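Cytochrome c (Hydrogenophilus thermoluteolus, PDB 2D0S) binds heme c covalently and probably serves as an electron carrier. Local coordinates at residues K26-A29 with K30-E34; Q62-E65 with A66-E69. All coordinates share one frame; numbering follows the deposited sequence.

Contact 1. Residues K26-A29 with K30-E34. With HEC (heme c), chain B.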
ATOM      1  N   LYS A  26       8.571  -3.779   0.503  1.00 13.41           N
ATOM      2  CA  LYS A  26       9.218  -5.016   0.962  1.00 19.97           C
ATOM      3  C   LYS A  26       8.937  -5.287   2.455  1.00 16.68           C
ATOM      4  O   LYS A  26       8.728  -6.419   2.841  1.00 17.51           O
ATOM      5  CB  LYS A  26      10.735  -4.977   0.700  1.00 21.99           C
ATOM      6  CG  LYS A  26      11.178  -5.407  -0.699  1.00 25.96           C
ATOM      7  CD  LYS A  26      12.730  -5.514  -0.735  1.00 28.84           C
ATOM      8  CE  LYS A  26      13.255  -6.267  -1.974  1.00 34.43           C
ATOM      9  NZ  LYS A  26      12.974  -7.747  -1.933  1.00 39.12           N
ATOM     10  N   ASP A  27       8.830  -4.213   3.245  1.00 16.62           N
ATOM     11  CA  ASP A  27       8.466  -4.339   4.685  1.00 17.62           C
ATOM     12  C   ASP A  27       6.980  -4.700   4.838  1.00 16.23           C
ATOM     13  O   ASP A  27       6.600  -5.463   5.752  1.00 18.46           O
ATOM     14  CB  ASP A  27       8.719  -3.013   5.436  1.00 13.93           C
ATOM     15  CG  ASP A  27      10.113  -2.937   6.084  1.00 14.35           C
ATOM     16  OD1 ASP A  27      10.354  -1.935   6.803  1.00 18.47           O
ATOM     17  OD2 ASP A  27      10.972  -3.837   5.858  1.00 16.45           O
ATOM     18  N   VAL A  28       6.163  -4.193   3.907  1.00 15.41           N
ATOM     19  CA  VAL A  28       4.730  -4.512   3.929  1.00 13.82           C
ATOM     20  C   VAL A  28       4.600  -6.001   3.614  1.00 14.63           C
ATOM     21  O   VAL A  28       3.965  -6.715   4.367  1.00 15.54           O
ATOM     22  CB  VAL A  28       3.865  -3.654   2.956  1.00 12.32           C
ATOM     23  CG1 VAL A  28       2.379  -4.264   2.835  1.00  9.35           C
ATOM     24  CG2 VAL A  28       3.801  -2.165   3.448  1.00  6.46           C
ATOM     25  N   ALA A  29       5.263  -6.471   2.549  1.00 10.84           N
ATOM     26  CA  ALA A  29       5.266  -7.904   2.212  1.00 13.33           C
ATOM     27  C   ALA A  29       5.787  -8.801   3.374  1.00 18.11           C
ATOM     28  O   ALA A  29       5.354  -9.937   3.522  1.00 19.63           O
ATOM     29  CB  ALA A  29       6.088  -8.137   0.974  1.00 11.82           C
ATOM     30  N   LYS A  30       6.736  -8.292   4.172  1.00 19.81           N
ATOM     31  CA  LYS A  30       7.288  -9.037   5.320  1.00 20.37           C
ATOM     32  C   LYS A  30       6.312  -9.093   6.509  1.00 20.01           C
ATOM     33  O   LYS A  30       6.275 -10.054   7.260  1.00 20.97           O
ATOM     34  CB  LYS A  30       8.619  -8.420   5.767  1.00 16.18           C
ATOM     35  CG  LYS A  30       9.807  -8.954   4.996  1.00 18.82           C
ATOM     36  CD  LYS A  30      11.073  -8.063   5.195  1.00 18.91           C
ATOM     37  CE  LYS A  30      12.043  -8.262   4.048  1.00 21.84           C
ATOM     38  NZ  LYS A  30      13.262  -7.358   4.217  1.00 27.63           N
ATOM     39  N   LYS A  31       5.482  -8.085   6.636  1.00 20.36           N
ATOM     40  CA  LYS A  31       4.566  -8.064   7.719  1.00 18.96           C
ATOM     41  C   LYS A  31       3.271  -8.841   7.425  1.00 21.55           C
ATOM     42  O   LYS A  31       2.663  -9.377   8.325  1.00 19.12           O
ATOM     43  CB  LYS A  31       4.265  -6.633   8.105  1.00 22.65           C
ATOM     44  CG  LYS A  31       3.691  -6.481   9.495  1.00 28.05           C
ATOM     45  CD  LYS A  31       3.910  -5.056  10.010  1.00 32.75           C
ATOM     46  CE  LYS A  31       2.900  -4.680  11.120  1.00 36.76           C
ATOM     47  NZ  LYS A  31       1.451  -5.052  10.781  1.00 37.55           N
ATOM     48  N   TYR A  32       2.832  -8.872   6.164  1.00 20.61           N
ATOM     49  CA  TYR A  32       1.530  -9.479   5.862  1.00 19.38           C
ATOM     50  C   TYR A  32       1.655 -10.661   4.950  1.00 20.19           C
ATOM     51  O   TYR A  32       2.733 -10.875   4.326  1.00 20.17           O
ATOM     52  CB  TYR A  32       0.601  -8.455   5.243  1.00 16.88           C
ATOM     53  CG  TYR A  32       0.385  -7.274   6.116  1.00 17.53           C
ATOM     54  CD1 TYR A  32      -0.498  -7.338   7.192  1.00 16.52           C
ATOM     55  CD2 TYR A  32       1.105  -6.095   5.913  1.00 13.59           C
ATOM     56  CE1 TYR A  32      -0.693  -6.249   8.024  1.00 17.69           C
ATOM     57  CE2 TYR A  32       0.899  -4.982   6.731  1.00 16.21           C
ATOM     58  CZ  TYR A  32       0.002  -5.068   7.778  1.00 15.45           C
ATOM     59  OH  TYR A  32      -0.242  -3.967   8.550  1.00 17.53           O
ATOM     60  N   THR A  33       0.511 -11.324   4.718  1.00 15.31           N
ATOM     61  CA  THR A  33       0.456 -12.355   3.669  1.00 18.25           C
ATOM     62  C   THR A  33      -0.807 -12.119   2.805  1.00 18.66           C
ATOM     63  O   THR A  33      -1.617 -11.239   3.111  1.00 16.26           O
ATOM     64  CB  THR A  33       0.374 -13.750   4.204  1.00 16.91           C
ATOM     65  OG1 THR A  33      -0.894 -13.896   4.839  1.00 23.15           O
ATOM     66  CG2 THR A  33       1.506 -14.040   5.205  1.00 16.19           C
ATOM     67  N   GLU A  34      -1.019 -12.973   1.806  1.00 13.41           N
ATOM     68  CA  GLU A  34      -2.232 -12.857   0.986  1.00 17.59           C
ATOM     69  C   GLU A  34      -3.507 -12.994   1.854  1.00 16.11           C
ATOM     70  O   GLU A  34      -4.594 -12.645   1.420  1.00 15.47           O
ATOM     71  CB  GLU A  34      -2.245 -13.879  -0.134  1.00 14.75           C
ATOM     72  CG  GLU A  34      -2.086 -15.328   0.353  1.00 17.82           C
ATOM     73  CD  GLU A  34      -0.595 -15.819   0.397  1.00 19.18           C
ATOM     74  OE1 GLU A  34       0.343 -14.986   0.391  1.00 19.45           O
ATOM     75  OE2 GLU A  34      -0.386 -17.048   0.441  1.00 14.50           O
TER
HETATM   76 FE   HEC B  80       0.409   4.113   1.714  1.00 11.91          FE
HETATM   77  CHA HEC B  80       0.741   2.573   4.766  1.00 11.86           C
HETATM   78  CHB HEC B  80      -0.197   1.156   0.203  1.00 10.74           C
HETATM   79  CHC HEC B  80      -0.448   5.809  -1.126  1.00 11.06           C
HETATM   80  CHD HEC B  80       1.589   7.063   3.111  1.00 12.82           C
HETATM   81  NA  HEC B  80       0.314   2.265   2.332  1.00 11.97           N
HETATM   82  C1A HEC B  80       0.484   1.804   3.650  1.00 12.05           C
HETATM   83  C2A HEC B  80       0.313   0.370   3.662  1.00 10.27           C
HETATM   84  C3A HEC B  80       0.097  -0.043   2.395  1.00 11.62           C
HETATM   85  C4A HEC B  80       0.070   1.145   1.540  1.00 12.45           C
HETATM   86  CMA HEC B  80      -0.153  -1.505   1.911  1.00  5.99           C
HETATM   87  CAA HEC B  80       0.440  -0.526   4.931  1.00 12.02           C
HETATM   88  CBA HEC B  80      -0.911  -0.480   5.643  1.00 12.50           C
HETATM   89  CGA HEC B  80      -0.832  -1.042   7.036  1.00 15.39           C
HETATM   90  O1A HEC B  80       0.147  -1.747   7.364  1.00 17.20           O
HETATM   91  O2A HEC B  80      -1.780  -0.809   7.805  1.00 15.03           O
HETATM   92  NB  HEC B  80      -0.225   3.606  -0.111  1.00 11.04           N
HETATM   93  C1B HEC B  80      -0.430   2.309  -0.534  1.00 12.09           C
HETATM   94  C2B HEC B  80      -1.015   2.355  -1.847  1.00 11.88           C
HETATM   95  C3B HEC B  80      -1.063   3.643  -2.234  1.00 10.44           C
HETATM   96  C4B HEC B  80      -0.610   4.447  -1.118  1.00 10.56           C
HETATM   97  CMB HEC B  80      -1.305   1.085  -2.675  1.00  9.61           C
HETATM   98  CAB HEC B  80      -1.511   4.240  -3.612  1.00 10.57           C
HETATM   99  CBB HEC B  80      -2.943   3.794  -3.991  1.00  9.24           C
HETATM  100  NC  HEC B  80       0.566   6.027   1.122  1.00 11.79           N
HETATM  101  C1C HEC B  80       0.157   6.529  -0.120  1.00 13.12           C
HETATM  102  C2C HEC B  80       0.528   7.922  -0.211  1.00 12.90           C
HETATM  103  C3C HEC B  80       0.909   8.310   1.045  1.00 13.01           C
HETATM  104  C4C HEC B  80       1.061   7.101   1.833  1.00 13.55           C
HETATM  105  CMC HEC B  80      -0.003   8.818  -1.351  1.00 13.11           C
HETATM  106  CAC HEC B  80       1.452   9.690   1.582  1.00 12.03           C
HETATM  107  CBC HEC B  80       0.871  10.980   0.989  1.00 13.32           C
HETATM  108  ND  HEC B  80       1.043   4.752   3.700  1.00 14.91           N
HETATM  109  C1D HEC B  80       1.441   6.038   4.018  1.00 15.43           C
HETATM  110  C2D HEC B  80       1.774   6.090   5.421  1.00 15.98           C
HETATM  111  C3D HEC B  80       1.542   4.683   5.915  1.00 14.91           C
HETATM  112  C4D HEC B  80       1.095   3.920   4.776  1.00 14.62           C
HETATM  113  CMD HEC B  80       2.247   7.325   6.205  1.00 12.15           C
HETATM  114  CAD HEC B  80       1.654   4.157   7.338  1.00 13.66           C
HETATM  115  CBD HEC B  80       0.255   4.193   7.923  1.00 16.42           C
HETATM  116  CGD HEC B  80       0.345   3.649   9.339  1.00 17.14           C
HETATM  117  O1D HEC B  80       1.363   3.962   9.998  1.00 16.12           O
HETATM  118  O2D HEC B  80      -0.592   2.907   9.795  1.00 17.67           O
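Val28 and Tyr32 meet one turn apart at the C-terminal end of helix 25-31, and both belong to the heme c pocket. The two side chains run at a slant to each other. CG1 of Val28 lies 3.8 Å from CD2 of the Tyr32 ring. The same CG1 is 3.9 Å from the heme methyl CMA, so one methyl touches both the ring and the cofactor. With CG1 anti to the backbone N (chi1 169°), this branch of Val28 can reach both. The Tyr32 hydroxyl donates a hydrogen bond to the heme propionate oxygen O1A, with 2.5 Å between OH and O1A. O1A sits at the ring edge, near the ring plane. Lys31 adds a weak bond from NZ to Tyr32 OH, 3.0 Å long. CG of Lys31 also lies over one face of the ring, toward the rim.

The backbone sets these groups in place. Tyr32 N bonds to Val28 O at 3.0 Å, with the donor almost in line with the carbonyl. Tyr32 is the first residue to leave helical geometry, so a propionate is held from the helix end. Two residues earlier, Lys30 N bonds to Lys26 O at 3.0 Å. Further out, Val28 packs on Pro23 and Lys31 on Val51 and Trp52. Trp52 NE1, Val51 N and Lys43 NZ also hydrogen-bond to the heme.

A phenylalanine in place of Tyr32 would probably leave O1A without this hydroxyl and Lys31 NZ without the partner of its weak bond. The chain from Lys31 NZ through Tyr32 OH to O1A should help to offset the negative charge of the propionate.

Contact 2. Residues Q62-E65 with A66-E69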
ATOM      1  N   GLN A  62     -11.195   8.194  -4.641  1.00 19.35           N
ATOM      2  CA  GLN A  62     -11.438   8.174  -6.092  1.00 21.47           C
ATOM      3  C   GLN A  62     -10.658   7.122  -6.886  1.00 18.61           C
ATOM      4  O   GLN A  62     -10.679   7.132  -8.113  1.00 19.08           O
ATOM      5  CB  GLN A  62     -11.252   9.561  -6.688  1.00 22.68           C
ATOM      6  CG  GLN A  62     -12.195  10.575  -6.090  1.00 27.63           C
ATOM      7  CD  GLN A  62     -11.929  11.983  -6.579  1.00 31.82           C
ATOM      8  OE1 GLN A  62     -11.017  12.678  -6.081  1.00 30.26           O
ATOM      9  NE2 GLN A  62     -12.703  12.415  -7.584  1.00 30.40           N
ATOM     10  N   VAL A  63     -10.023   6.189  -6.194  1.00 16.16           N
ATOM     11  CA  VAL A  63      -9.261   5.125  -6.873  1.00 16.00           C
ATOM     12  C   VAL A  63     -10.085   3.883  -6.725  1.00 16.74           C
ATOM     13  O   VAL A  63     -10.627   3.630  -5.640  1.00 13.29           O
ATOM     14  CB  VAL A  63      -7.811   4.939  -6.249  1.00 16.56           C
ATOM     15  CG1 VAL A  63      -7.001   3.788  -6.968  1.00 12.95           C
ATOM     16  CG2 VAL A  63      -7.044   6.247  -6.314  1.00 15.10           C
ATOM     17  N   ALA A  64     -10.329   3.199  -7.843  1.00 15.54           N
ATOM     18  CA  ALA A  64     -11.217   2.055  -7.841  1.00 15.46           C
ATOM     19  C   ALA A  64     -10.643   1.031  -6.902  1.00 18.18           C
ATOM     20  O   ALA A  64      -9.418   0.725  -6.936  1.00 16.08           O
ATOM     21  CB  ALA A  64     -11.397   1.447  -9.285  1.00 14.76           C
ATOM     22  N   GLU A  65     -11.513   0.505  -6.060  1.00 13.67           N
ATOM     23  CA  GLU A  65     -11.183  -0.586  -5.195  1.00 18.83           C
ATOM     24  C   GLU A  65     -10.558  -1.807  -5.938  1.00 17.90           C
ATOM     25  O   GLU A  65      -9.607  -2.436  -5.439  1.00 14.00           O
ATOM     26  CB  GLU A  65     -12.425  -0.950  -4.391  1.00 23.38           C
ATOM     27  CG  GLU A  65     -12.328  -2.251  -3.648  1.00 34.46           C
ATOM     28  CD  GLU A  65     -13.444  -2.408  -2.626  1.00 36.33           C
ATOM     29  OE1 GLU A  65     -14.036  -3.516  -2.562  1.00 40.08           O
ATOM     30  OE2 GLU A  65     -13.748  -1.402  -1.930  1.00 36.05           O
ATOM     31  N   ALA A  66     -10.970  -2.026  -7.189  1.00 17.77           N
ATOM     32  CA  ALA A  66     -10.359  -3.069  -8.021  1.00 13.31           C
ATOM     33  C   ALA A  66      -8.907  -2.777  -8.304  1.00 14.57           C
ATOM     34  O   ALA A  66      -8.085  -3.691  -8.364  1.00 17.46           O
ATOM     35  CB  ALA A  66     -11.115  -3.204  -9.299  1.00 15.77           C
ATOM     36  N   ASP A  67      -8.577  -1.499  -8.491  1.00 11.76           N
ATOM     37  CA  ASP A  67      -7.196  -1.118  -8.735  1.00 14.59           C
ATOM     38  C   ASP A  67      -6.384  -1.218  -7.504  1.00 14.94           C
ATOM     39  O   ASP A  67      -5.272  -1.742  -7.548  1.00 13.75           O
ATOM     40  CB  ASP A  67      -7.104   0.286  -9.261  1.00 17.97           C
ATOM     41  CG  ASP A  67      -7.620   0.397 -10.686  1.00 20.73           C
ATOM     42  OD1 ASP A  67      -7.792  -0.644 -11.344  1.00 17.88           O
ATOM     43  OD2 ASP A  67      -7.804   1.533 -11.145  1.00 26.10           O
ATOM     44  N   ILE A  68      -6.935  -0.741  -6.384  1.00 11.15           N
ATOM     45  CA  ILE A  68      -6.235  -0.854  -5.130  1.00 16.22           C
ATOM     46  C   ILE A  68      -5.879  -2.328  -4.855  1.00 14.16           C
ATOM     47  O   ILE A  68      -4.745  -2.642  -4.519  1.00 17.48           O
ATOM     48  CB  ILE A  68      -7.057  -0.289  -3.952  1.00 14.83           C
ATOM     49  CG1 ILE A  68      -7.240   1.215  -4.122  1.00 12.22           C
ATOM     50  CG2 ILE A  68      -6.343  -0.592  -2.653  1.00 16.24           C
ATOM     51  CD1 ILE A  68      -8.206   1.831  -3.116  1.00 12.87           C
ATOM     52  N   GLU A  69      -6.844  -3.231  -5.011  1.00 14.35           N
ATOM     53  CA  GLU A  69      -6.572  -4.648  -4.716  1.00 17.35           C
ATOM     54  C   GLU A  69      -5.465  -5.240  -5.607  1.00 16.90           C
ATOM     55  O   GLU A  69      -4.603  -5.946  -5.136  1.00 19.04           O
ATOM     56  CB  GLU A  69      -7.841  -5.474  -4.824  1.00 17.83           C
ATOM     57  CG  GLU A  69      -7.672  -6.944  -4.448  1.00 18.37           C
ATOM     58  CD  GLU A  69      -8.895  -7.760  -4.812  1.00 19.55           C
ATOM     59  OE1 GLU A  69      -8.781  -8.976  -4.940  1.00 21.59           O
ATOM     60  OE2 GLU A  69      -9.938  -7.160  -5.055  1.00 22.42           O
TER
HETATM   61  O   HOH W   1      -8.973   3.993 -10.349  1.00 14.36           O
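Val63 and Ile68 make the apolar part of this contact. Their side chains cross at about a right angle, with CG1 of Val63 3.8 Å from CG1 of Ile68. CG1 of Val63 stands anti to its backbone N (chi1 179°), and this is the branch that reaches Ile68. The same methyl lies 4.2 Å from CB of Asp67, and Val63 and Asp67 also cross nearly at right angles. CG1 of Ile68 also lies 3.6 Å from the carbonyl oxygen of Ala64. Ile68 is buried and touches Val44 of helix 37-46, while Val63 and Asp67 both touch Lys8.

The backbone bonds mark the start of helix 65-75, the C-terminal helix of this small cytochrome c. Ala64 holds the N-cap position. Its carbonyl oxygen takes a bond from Ile68 N at 2.9 Å, with an N-H...O angle of 165°. The donor lies in the carbonyl plane. A weak second bond comes to the same oxygen from Asp67 N. Both donors thus share one acceptor at the first turn. The next bond along, from Glu69 N to Glu65 O, is also 2.9 Å long.

Water supplies a polar link across the helix start. It accepts from Ala64 N at 3.0 Å and donates to Asp67 OD2 at 2.8 Å. The carboxylate of Asp67 thus reaches back to the N-cap residue through the water.

The two glutamates carry the charged interactions. Glu65 OE2 forms a salt bridge with Lys45 NZ of helix 37-46, and Glu69 OE1 one with Arg73 NE, a turn further along helix 65-75. Both glutamate side chains also touch Val41 of helix 37-46.

How the contacts relate
Contact 1 comes first along the chain and closes before contact 2 opens. Their centres are 19 Å apart, on opposite sides of the centre of the chain. The nearest atoms are about 8 Å apart, so the two do not touch. Contact 1 lies at the C-terminal end of helix 25-31, and contact 2 at the N-terminal start of helix 65-75. Helix 37-46 falls between them in sequence and packs against contact 2. Tyr32 of contact 1 hydrogen-bonds to a heme propionate, whereas the side chain of Ile68 in contact 2 comes to about 5 Å of the cofactor. Within one cytochrome c fold, contact 1 thus helps hold the heme, and contact 2 starts the last helix.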